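Local structure of AP endonuclease, family 2 (Brucella melitensis biovar Abortus, 3NGF) at residues 61-66 and 241-246; 124-129 and 169-174; 184-189 and 198-203; 189-194 and 213-218. The protein probably acts as a manganese-dependent hydroxypyruvate isomerase of the Hyi family, built on the xylose isomerase-like TIM barrel found in family 2 AP endonucleases. One frame throughout, in Å; residues are numbered along the deposited sequence. Where two conformers were deposited one is given.

Interaction 1 (61-66 and 241-246); sequences NLTQVL and RGWVGC
Val-65 sets its two methyls against the indole of Trp-243, and this pair carries most of the contact. The chief interaction is CH-pi. CG2 of Val-65 sits 3.3 Å from the centroid of the five-membered ring of Trp-243, only 8° off the ring normal, so the methyl is squarely over one face. Its nearest ring atom is CD2, with Val-65 CG2 to Trp-243 CD2 at 3.4 Å, which is close for a carbon pair. Val-65 directs CG1 anti to its backbone N (chi1 171°) and keeps CG2 beside that N; this places CG1 by the CB-CG bond of Trp-243 and CG2 over the five-membered ring, both on one face.

The remaining contacts are plain apolar ones. Val-65 CG1 meets Trp-243 CB at 3.5 Å, where the side chain leaves its backbone. Thr-63, two residues earlier on the same side of its strand, brings CB obliquely to the far part of the indole, 4.1 Å from Trp-243 CZ2. The indole thus spans both inward-facing positions.

In the TIM barrel, strands 63-68 and 243-246 are not neighbours, so this contact crosses the interior. Arg-11 makes a cation-pi interaction with Trp-243. Strands 11-15 and 39-41 lie between the two in the sheet: Val-65 pairs through its backbone with Val-40, Val-244 with Arg-11 and Ala-13, and Ala-13 touches both Val-65 and Trp-243.

Interaction 2 (124-129 and 169-174); sequences ACEETF and VGLVKR
Glu-126 and Leu-171 face each other where two outer helices of the TIM barrel, 122-140 and 165-175, cross. The short helical segments run 58° apart, and their axes come no nearer than 10.8 Å. That spacing is filled by side chains of two kinds.

On the inner side, Phe-129 and Leu-171 pack: CE2 of Phe-129 lies 4.0 Å from CB of Leu-171, and the Leu-171 CD1 methyl is over one face of the phenyl ring. The ring reaches across because CG of Phe-129 stands anti to its own backbone N (chi1 175°). Nearer the surface, the CD2 methyl of Leu-171 lies 4.2 Å from CG of Glu-126. Beyond it, NH1 of Arg-174 forms a salt bridge to OE1 of Glu-126 at 2.9 Å. The N-H points almost straight at OE1, which lies in the guanidinium plane, yet the donor sits above the carboxylate plane, as the two groups are turned steeply against each other.

Further out, Phe-133 stacks on the Phe-129 ring and Phe-161 also meets it, while Val-149 of strand 146-149 touches the same ring. Arg-122 NE forms a salt bridge with Glu-126 OE2, so both carboxylate oxygens have a cationic partner. A water links Glu-126 to Arg-174 a second time, donating to Glu-126 OE1 at 2.8 Å and accepting from Arg-174 NH2 at 3.0 Å.

Interaction 3 (184-189 and 198-203); sequences LDLYHA and RLIEKM. With MN (manganese (II) ion), chain C.
While Leu-184 turns outward onto Ile-200, Asp-185 and His-188 face the manganese, with Tyr-187 beside the histidine, where strand 180-185 of the TIM barrel runs into helix 186-192. The imidazole of His-188 has a metal-bound water at its edge, in the ring plane, 2.8 Å from NE2. Its CE1 in turn lies in the plane of the Tyr-187 ring, at that ring's edge. The carboxylate of Asp-185 divides its work: OD2 binds manganese at 2.2 Å, and OD1 caps the helix through weak bonds from the backbone N of Tyr-187 and of His-188. With CG anti to its backbone N (chi1 -179°), Asp-185 reaches the ion, whose other ligands are Glu-150, Gln-211, Glu-247 and two waters.

The opposite flank is wholly apolar and buried. Leu-184 and Ile-200 meet at about a right angle, CD2 of Leu-184 being 4.1 Å from CG1 of Ile-200. Leu-186 brings CD2 within 4.3 Å of Ile-200 CD1, and Ala-189 CB rests 4.2 Å from Leu-199 CD2. Helix 196-202 thus packs on residues either side of the metal ligand in sequence, not on Asp-185 itself. At its end, the other Leu-184 methyl, CD1, lies 4.3 Å from the sulfur SD of Met-203.

Interaction 4 (189-194 and 213-218); sequences AQIMDG and ASVPDR
Gln-190 of helix 186-192 lies against Val-215, in the loop that follows strand 207-212 at the C-terminal, metal-bearing end of the TIM barrel. Starting at CB, Gln-190 is 4.1 Å from Val-215 CG2. One bond further, CG settles in the fork of the valine, 4.0 Å from both CG1 and CG2 of Val-215. The chain then bends (chi2 54°), so the amide departs from the contact, and at its tip NE2 of Gln-190 hydrogen-bonds Glu-225 OE2. Glu-225 also pairs with Val-215 through the backbone, so it holds both partners.

Ile-191 joins from the next position along the helix. Its CB does not aim at the loop, but its CG1 comes 4.2 Å from Val-215 CG1. A glycerol molecule, probably from the crystallisation liquor, lies close to the Ile-191 side chain.

The loop turns just beyond the valine: the peptide before Pro-216 is cis, and Arg-218 N returns to Ser-214 O at 2.8 Å. The helix finishes nearby, with Asp-193 bonded by its carboxylate to His-164 and Gln-165. There Ala-189 O takes two backbone bonds from opposite faces of its plane, from Asp-193 N and Gly-194 N, each at 2.9 Å.

Interaction 3 is fully buried, whereas the other three are only partly buried, interaction 2 reaching the surface at Arg-174. Interaction 1 alone spans the barrel interior and is built on a methyl over an indole; interaction 2 joins two outer helices on the other side of the chain's centre and is the one contact with a salt bridge between its segments. Interactions 3 and 4 share Ala-189 and helix 186-192: one packs Leu-186 and Ala-189, with Leu-184 of the strand before them, on helix 196-202; the other sets Gln-190 and Ile-191 against a loop, both by aliphatic contacts. They also touch directly, Tyr-187 lying against Val-215 and Arg-218. Interactions 2 and 3 meet where Val-169 CG2 packs on Met-203 CE.

Interaction 1 (61-66 and 241-246)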
# COMPACT_ATOMS: atom_id res chain seq x y z
N ASN A 61 -1.70 -3.44 20.86
CA ASN A 61 -3.08 -3.42 20.38
C ASN A 61 -3.23 -2.77 19.01
O ASN A 61 -3.93 -1.77 18.86
CB ASN A 61 -3.95 -2.70 21.39
CG ASN A 61 -3.80 -3.27 22.77
OD1 ASN A 61 -3.20 -2.64 23.65
ND2 ASN A 61 -4.30 -4.48 22.96
N LEU A 62 -2.53 -3.34 18.04
CA LEU A 62 -2.50 -2.80 16.68
C LEU A 62 -2.87 -3.86 15.66
O LEU A 62 -2.54 -5.03 15.85
CB LEU A 62 -1.10 -2.31 16.34
CG LEU A 62 -0.57 -1.06 17.04
CD1 LEU A 62 0.95 -0.89 16.76
CD2 LEU A 62 -1.35 0.19 16.60
N THR A 63 -3.56 -3.44 14.61
CA THR A 63 -3.87 -4.28 13.45
C THR A 63 -2.84 -4.02 12.37
O THR A 63 -2.53 -2.85 12.06
CB THR A 63 -5.24 -3.91 12.90
OG1 THR A 63 -6.24 -4.23 13.87
CG2 THR A 63 -5.51 -4.62 11.55
N GLN A 64 -2.35 -5.08 11.74
CA GLN A 64 -1.48 -4.96 10.57
C GLN A 64 -2.37 -4.84 9.34
O GLN A 64 -3.08 -5.79 8.99
CB GLN A 64 -0.56 -6.18 10.43
CG GLN A 64 0.47 -6.00 9.29
CD GLN A 64 1.53 -4.96 9.60
OE1 GLN A 64 2.04 -4.91 10.71
NE2 GLN A 64 1.92 -4.14 8.59
N VAL A 65 -2.37 -3.67 8.72
CA VAL A 65 -3.32 -3.38 7.63
C VAL A 65 -2.77 -3.77 6.26
O VAL A 65 -3.54 -4.19 5.38
CB VAL A 65 -3.70 -1.90 7.67
CG1 VAL A 65 -4.50 -1.49 6.47
CG2 VAL A 65 -4.44 -1.60 9.03
N LEU A 66 -1.47 -3.65 6.08
CA LEU A 66 -0.85 -3.80 4.76
C LEU A 66 0.65 -3.99 4.91
O LEU A 66 1.27 -3.40 5.80
CB LEU A 66 -1.12 -2.55 3.89
CG LEU A 66 -0.44 -2.54 2.50
CD1 LEU A 66 -1.25 -3.35 1.56
CD2 LEU A 66 -0.24 -1.10 1.98
N ARG A 241 -14.92 1.19 3.67
CA ARG A 241 -14.71 0.85 5.08
C ARG A 241 -13.42 0.09 5.30
O ARG A 241 -13.30 -0.69 6.26
CB ARG A 241 -15.92 0.06 5.60
CG ARG A 241 -17.25 0.78 5.39
CD ARG A 241 -17.50 1.91 6.38
NE ARG A 241 -18.83 2.48 6.18
CZ ARG A 241 -19.13 3.46 5.31
NH1 ARG A 241 -18.19 4.03 4.54
NH2 ARG A 241 -20.39 3.88 5.23
N GLY A 242 -12.45 0.28 4.41
CA GLY A 242 -11.09 -0.22 4.64
C GLY A 242 -10.33 0.77 5.50
O GLY A 242 -10.94 1.55 6.24
N TRP A 243 -9.00 0.77 5.41
CA TRP A 243 -8.15 1.66 6.18
C TRP A 243 -7.57 2.72 5.26
O TRP A 243 -7.50 2.52 4.05
CB TRP A 243 -7.00 0.90 6.82
CG TRP A 243 -7.38 -0.06 7.92
CD1 TRP A 243 -7.86 -1.30 7.78
CD2 TRP A 243 -7.29 0.18 9.32
NE1 TRP A 243 -8.08 -1.88 9.00
CE2 TRP A 243 -7.73 -0.99 9.98
CE3 TRP A 243 -6.86 1.26 10.09
CZ2 TRP A 243 -7.79 -1.09 11.36
CZ3 TRP A 243 -6.92 1.15 11.49
CH2 TRP A 243 -7.35 -0.01 12.10
N VAL A 244 -7.12 3.81 5.84
CA VAL A 244 -6.42 4.86 5.13
C VAL A 244 -4.98 4.93 5.65
O VAL A 244 -4.76 5.31 6.81
CB VAL A 244 -7.13 6.23 5.28
CG1 VAL A 244 -6.38 7.31 4.51
CG2 VAL A 244 -8.56 6.13 4.78
N GLY A 245 -4.02 4.52 4.82
CA GLY A 245 -2.61 4.49 5.22
C GLY A 245 -1.96 5.86 5.15
O GLY A 245 -2.11 6.56 4.15
N CYS A 246 -1.25 6.24 6.21
CA CYS A 246 -0.54 7.53 6.27
C CYS A 246 0.93 7.40 5.81
O CYS A 246 1.89 7.44 6.60
CB CYS A 246 -0.62 8.10 7.69
SG CYS A 246 -2.32 8.42 8.23

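Interaction 2 (124-129 and 169-174)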
# COMPACT_ATOMS: atom_id res chain seq x y z
N ALA A 124 4.45 -8.47 -23.16
CA ALA A 124 5.05 -9.53 -22.33
C ALA A 124 4.91 -9.17 -20.86
O ALA A 124 4.63 -10.05 -20.02
CB ALA A 124 6.53 -9.71 -22.66
N CYS A 125 5.10 -7.90 -20.53
CA CYS A 125 5.00 -7.48 -19.14
C CYS A 125 3.60 -7.64 -18.56
O CYS A 125 3.43 -8.12 -17.43
CB CYS A 125 5.44 -6.01 -18.97
SG CYS A 125 7.22 -5.72 -19.20
N GLU A 126 2.61 -7.22 -19.34
CA GLU A 126 1.21 -7.33 -18.93
C GLU A 126 0.79 -8.79 -18.80
O GLU A 126 0.08 -9.13 -17.88
CB GLU A 126 0.29 -6.60 -19.90
CG GLU A 126 0.50 -5.09 -19.89
CD GLU A 126 -0.42 -4.34 -20.83
OE1 GLU A 126 -1.28 -4.99 -21.50
OE2 GLU A 126 -0.29 -3.09 -20.92
N GLU A 127 1.25 -9.63 -19.73
CA GLU A 127 0.98 -11.06 -19.66
C GLU A 127 1.57 -11.69 -18.40
O GLU A 127 0.92 -12.51 -17.75
CB GLU A 127 1.50 -11.78 -20.92
CG GLU A 127 0.52 -11.65 -22.06
CD GLU A 127 1.00 -12.24 -23.36
OE1 GLU A 127 2.15 -12.73 -23.44
OE2 GLU A 127 0.20 -12.19 -24.32
N THR A 128 2.79 -11.29 -18.05
CA THR A 128 3.48 -11.83 -16.88
C THR A 128 2.81 -11.34 -15.60
O THR A 128 2.63 -12.12 -14.65
CB THR A 128 4.98 -11.49 -16.93
OG1 THR A 128 5.59 -12.20 -18.04
CG2 THR A 128 5.66 -11.84 -15.61
N PHE A 129 2.42 -10.07 -15.59
CA PHE A 129 1.62 -9.50 -14.49
C PHE A 129 0.38 -10.34 -14.21
O PHE A 129 0.13 -10.70 -13.06
CB PHE A 129 1.22 -8.05 -14.83
CG PHE A 129 0.30 -7.40 -13.81
CD1 PHE A 129 0.82 -6.59 -12.81
CD2 PHE A 129 -1.07 -7.56 -13.87
CE1 PHE A 129 -0.01 -5.97 -11.89
CE2 PHE A 129 -1.89 -6.92 -12.92
CZ PHE A 129 -1.34 -6.14 -11.94
N VAL A 169 -7.23 -0.67 -12.90
CA VAL A 169 -8.55 -1.31 -12.81
C VAL A 169 -8.77 -2.26 -13.99
O VAL A 169 -9.25 -3.39 -13.82
CB VAL A 169 -9.67 -0.28 -12.73
CG1 VAL A 169 -11.03 -0.94 -12.90
CG2 VAL A 169 -9.58 0.51 -11.40
N GLY A 170 -8.39 -1.81 -15.17
CA GLY A 170 -8.45 -2.63 -16.37
C GLY A 170 -7.58 -3.87 -16.29
O GLY A 170 -8.02 -4.97 -16.72
N LEU A 171 -6.37 -3.73 -15.76
CA LEU A 171 -5.48 -4.89 -15.62
C LEU A 171 -6.05 -5.89 -14.63
O LEU A 171 -6.00 -7.10 -14.85
CB LEU A 171 -4.08 -4.46 -15.19
CG LEU A 171 -3.19 -3.83 -16.26
CD1 LEU A 171 -1.93 -3.30 -15.57
CD2 LEU A 171 -2.86 -4.89 -17.30
N VAL A 172 -6.62 -5.39 -13.54
CA VAL A 172 -7.28 -6.26 -12.57
C VAL A 172 -8.48 -7.04 -13.14
O VAL A 172 -8.69 -8.20 -12.79
CB VAL A 172 -7.70 -5.50 -11.31
CG1 VAL A 172 -8.60 -6.41 -10.44
CG2 VAL A 172 -6.46 -5.01 -10.56
N LYS A 173 -9.26 -6.42 -14.02
CA LYS A 173 -10.35 -7.12 -14.69
C LYS A 173 -9.83 -8.28 -15.54
O LYS A 173 -10.43 -9.35 -15.58
CB LYS A 173 -11.19 -6.15 -15.54
CG LYS A 173 -12.22 -5.37 -14.74
CD LYS A 173 -13.00 -4.38 -15.59
CE LYS A 173 -13.68 -3.31 -14.74
NZ LYS A 173 -14.14 -2.18 -15.61
N ARG A 174 -8.69 -8.07 -16.19
CA ARG A 174 -8.07 -9.14 -16.97
C ARG A 174 -7.58 -10.29 -16.10
O ARG A 174 -7.67 -11.45 -16.51
CB ARG A 174 -6.96 -8.61 -17.84
CG ARG A 174 -7.47 -7.61 -18.88
CD ARG A 174 -6.35 -6.88 -19.57
NE ARG A 174 -5.44 -7.75 -20.30
CZ ARG A 174 -4.26 -7.34 -20.80
NH1 ARG A 174 -3.85 -6.07 -20.64
NH2 ARG A 174 -3.49 -8.19 -21.45
O HOH W 1 -1.16 -7.30 -23.03

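Interaction 3 (184-189 and 198-203)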
# COMPACT_ATOMS: atom_id res chain seq x y z
N LEU A 184 -5.17 2.44 -3.87
CA LEU A 184 -5.37 3.83 -4.33
C LEU A 184 -4.63 4.80 -3.39
O LEU A 184 -5.15 5.17 -2.32
CB LEU A 184 -6.87 4.13 -4.35
CG LEU A 184 -7.35 5.54 -4.69
CD1 LEU A 184 -6.75 6.01 -6.01
CD2 LEU A 184 -8.90 5.63 -4.70
N ASP A 185 -3.41 5.16 -3.77
CA ASP A 185 -2.62 6.17 -3.06
C ASP A 185 -2.94 7.53 -3.72
O ASP A 185 -2.65 7.75 -4.93
CB ASP A 185 -1.14 5.78 -3.12
CG ASP A 185 -0.20 6.74 -2.40
OD1 ASP A 185 -0.50 7.93 -2.37
OD2 ASP A 185 0.87 6.32 -1.90
N LEU A 186 -3.61 8.39 -2.96
CA LEU A 186 -4.18 9.60 -3.56
C LEU A 186 -3.10 10.60 -3.93
O LEU A 186 -3.28 11.49 -4.78
CB LEU A 186 -5.23 10.21 -2.62
CG LEU A 186 -6.51 9.39 -2.49
CD1 LEU A 186 -7.38 9.94 -1.38
CD2 LEU A 186 -7.28 9.33 -3.84
N TYR A 187 -1.95 10.47 -3.27
CA TYR A 187 -0.77 11.25 -3.65
C TYR A 187 -0.38 10.91 -5.12
O TYR A 187 -0.21 11.81 -5.97
CB TYR A 187 0.37 10.96 -2.65
CG TYR A 187 1.73 11.49 -3.05
CD1 TYR A 187 2.10 12.80 -2.80
CD2 TYR A 187 2.65 10.66 -3.67
CE1 TYR A 187 3.35 13.29 -3.19
CE2 TYR A 187 3.90 11.12 -4.04
CZ TYR A 187 4.24 12.43 -3.82
OH TYR A 187 5.50 12.86 -4.21
N HIS A 188 -0.26 9.62 -5.41
CA HIS A 188 0.09 9.21 -6.77
C HIS A 188 -1.04 9.54 -7.77
O HIS A 188 -0.78 9.93 -8.88
CB HIS A 188 0.40 7.71 -6.79
CG HIS A 188 1.62 7.32 -6.01
ND1 HIS A 188 2.84 7.96 -6.13
CD2 HIS A 188 1.83 6.29 -5.16
CE1 HIS A 188 3.73 7.35 -5.36
NE2 HIS A 188 3.13 6.35 -4.74
N ALA A 189 -2.30 9.35 -7.35
CA ALA A 189 -3.47 9.57 -8.21
C ALA A 189 -3.57 11.04 -8.58
O ALA A 189 -3.87 11.38 -9.72
CB ALA A 189 -4.73 9.12 -7.52
N ARG A 198 -14.48 12.18 -8.78
CA ARG A 198 -15.10 11.38 -9.84
C ARG A 198 -14.33 10.09 -10.10
O ARG A 198 -14.93 9.05 -10.42
CB ARG A 198 -15.28 12.24 -11.10
CG ARG A 198 -16.27 13.37 -10.89
CD ARG A 198 -17.70 12.88 -10.71
NE ARG A 198 -18.61 14.03 -10.68
CZ ARG A 198 -19.20 14.53 -9.60
NH1 ARG A 198 -19.06 13.97 -8.40
NH2 ARG A 198 -19.96 15.61 -9.73
N LEU A 199 -13.01 10.11 -9.87
CA LEU A 199 -12.21 8.90 -10.00
C LEU A 199 -12.60 7.87 -8.92
O LEU A 199 -12.81 6.69 -9.23
CB LEU A 199 -10.74 9.23 -9.84
CG LEU A 199 -9.72 8.13 -10.05
CD1 LEU A 199 -9.82 7.55 -11.45
CD2 LEU A 199 -8.27 8.66 -9.76
N ILE A 200 -12.67 8.33 -7.67
CA ILE A 200 -13.08 7.48 -6.53
C ILE A 200 -14.43 6.87 -6.79
O ILE A 200 -14.62 5.66 -6.57
CB ILE A 200 -13.09 8.27 -5.18
CG1 ILE A 200 -11.65 8.64 -4.78
CG2 ILE A 200 -13.78 7.44 -4.09
CD1 ILE A 200 -11.53 9.61 -3.58
N GLU A 201 -15.34 7.69 -7.31
CA GLU A 201 -16.68 7.25 -7.66
C GLU A 201 -16.69 6.19 -8.77
O GLU A 201 -17.44 5.18 -8.66
CB GLU A 201 -17.56 8.46 -7.98
CG GLU A 201 -17.90 9.26 -6.71
CD GLU A 201 -18.54 10.60 -6.97
OE1 GLU A 201 -18.55 11.05 -8.12
OE2 GLU A 201 -19.06 11.20 -6.00
N LYS A 202 -15.85 6.37 -9.79
CA LYS A 202 -15.71 5.39 -10.87
C LYS A 202 -15.09 4.09 -10.35
O LYS A 202 -15.44 3.00 -10.80
CB LYS A 202 -14.82 5.91 -12.01
CG LYS A 202 -15.33 7.09 -12.78
CD LYS A 202 -14.15 7.88 -13.43
CE LYS A 202 -14.60 8.82 -14.53
NZ LYS A 202 -13.45 9.52 -15.21
N MET A 203 -14.17 4.22 -9.39
CA MET A 203 -13.41 3.07 -8.88
C MET A 203 -14.11 2.37 -7.73
O MET A 203 -13.56 1.44 -7.14
CB MET A 203 -12.02 3.51 -8.43
CG MET A 203 -11.06 3.93 -9.57
SD MET A 203 -9.48 4.57 -8.98
CE MET A 203 -8.72 3.02 -8.38
MN MN C . 1.85 4.34 -1.63
O HOH W 2 3.86 4.80 -2.58
O HOH W 3 2.85 2.13 -1.18

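Interaction 4 (189-194 and 213-218)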
# COMPACT_ATOMS: atom_id res chain seq x y z
N ALA A 189 -2.30 9.35 -7.35
CA ALA A 189 -3.47 9.57 -8.21
C ALA A 189 -3.57 11.04 -8.58
O ALA A 189 -3.87 11.38 -9.72
CB ALA A 189 -4.73 9.12 -7.52
N GLN A 190 -3.29 11.92 -7.61
CA GLN A 190 -3.34 13.36 -7.91
C GLN A 190 -2.24 13.84 -8.87
O GLN A 190 -2.47 14.76 -9.68
CB GLN A 190 -3.32 14.14 -6.59
CG GLN A 190 -3.27 15.67 -6.70
CD GLN A 190 -4.37 16.25 -7.56
OE1 GLN A 190 -5.38 15.59 -7.87
NE2 GLN A 190 -4.19 17.51 -7.97
N ILE A 191 -1.04 13.27 -8.76
CA ILE A 191 0.10 13.61 -9.59
C ILE A 191 -0.11 13.13 -11.04
O ILE A 191 0.20 13.87 -11.98
CB ILE A 191 1.45 13.10 -8.99
CG1 ILE A 191 1.76 13.86 -7.70
CG2 ILE A 191 2.61 13.21 -9.95
CD1 ILE A 191 2.84 13.22 -6.84
N MET A 192 -0.63 11.91 -11.20
CA MET A 192 -0.74 11.29 -12.54
C MET A 192 -2.08 11.51 -13.25
O MET A 192 -2.11 11.62 -14.50
CB MET A 192 -0.48 9.79 -12.42
CG MET A 192 0.91 9.44 -11.95
SD MET A 192 2.21 10.20 -12.93
CE MET A 192 1.84 9.58 -14.59
N ASP A 193 -3.18 11.55 -12.50
CA ASP A 193 -4.53 11.46 -13.06
C ASP A 193 -5.43 12.66 -12.76
O ASP A 193 -6.11 13.19 -13.65
CB ASP A 193 -5.21 10.17 -12.57
CG ASP A 193 -4.60 8.91 -13.18
OD1 ASP A 193 -4.25 8.95 -14.36
OD2 ASP A 193 -4.45 7.88 -12.47
N GLY A 194 -5.47 13.08 -11.50
CA GLY A 194 -6.38 14.12 -11.05
C GLY A 194 -7.84 13.69 -11.00
O GLY A 194 -8.14 12.49 -10.95
N ALA A 213 -1.02 11.53 1.47
CA ALA A 213 0.12 12.37 1.77
C ALA A 213 -0.13 13.69 1.05
O ALA A 213 -0.83 13.72 0.01
CB ALA A 213 1.47 11.72 1.29
N SER A 214 0.40 14.79 1.58
CA SER A 214 0.24 16.08 0.90
C SER A 214 0.84 16.06 -0.51
O SER A 214 1.83 15.37 -0.77
CB SER A 214 0.83 17.24 1.72
OG SER A 214 2.24 17.26 1.69
N VAL A 215 0.22 16.84 -1.40
CA VAL A 215 0.73 17.04 -2.75
C VAL A 215 1.07 18.54 -2.88
O VAL A 215 0.24 19.37 -2.56
CB VAL A 215 -0.32 16.61 -3.81
CG1 VAL A 215 0.20 16.91 -5.23
CG2 VAL A 215 -0.68 15.13 -3.66
N PRO A 216 2.28 18.88 -3.36
CA PRO A 216 3.26 17.96 -3.93
C PRO A 216 4.36 17.44 -2.98
O PRO A 216 5.18 16.61 -3.41
CB PRO A 216 3.90 18.82 -5.02
CG PRO A 216 3.94 20.20 -4.39
CD PRO A 216 2.64 20.29 -3.63
N ASP A 217 4.42 17.91 -1.74
CA ASP A 217 5.64 17.66 -0.94
C ASP A 217 5.65 16.41 -0.04
O ASP A 217 6.64 16.15 0.62
CB ASP A 217 6.02 18.88 -0.15
CG ASP A 217 6.46 20.02 -1.05
OD1 ASP A 217 7.23 19.75 -2.01
OD2 ASP A 217 6.03 21.14 -0.80
N ARG A 218 4.55 15.67 -0.06
CA ARG A 218 4.44 14.33 0.56
C ARG A 218 4.61 14.37 2.07
O ARG A 218 5.28 13.53 2.66
CB ARG A 218 5.39 13.34 -0.13
CG ARG A 218 4.89 11.90 -0.12
CD ARG A 218 5.77 10.97 -0.92
NE ARG A 218 5.14 9.65 -1.04
CZ ARG A 218 5.61 8.65 -1.79
NH1 ARG A 218 6.74 8.77 -2.47
NH2 ARG A 218 4.94 7.51 -1.83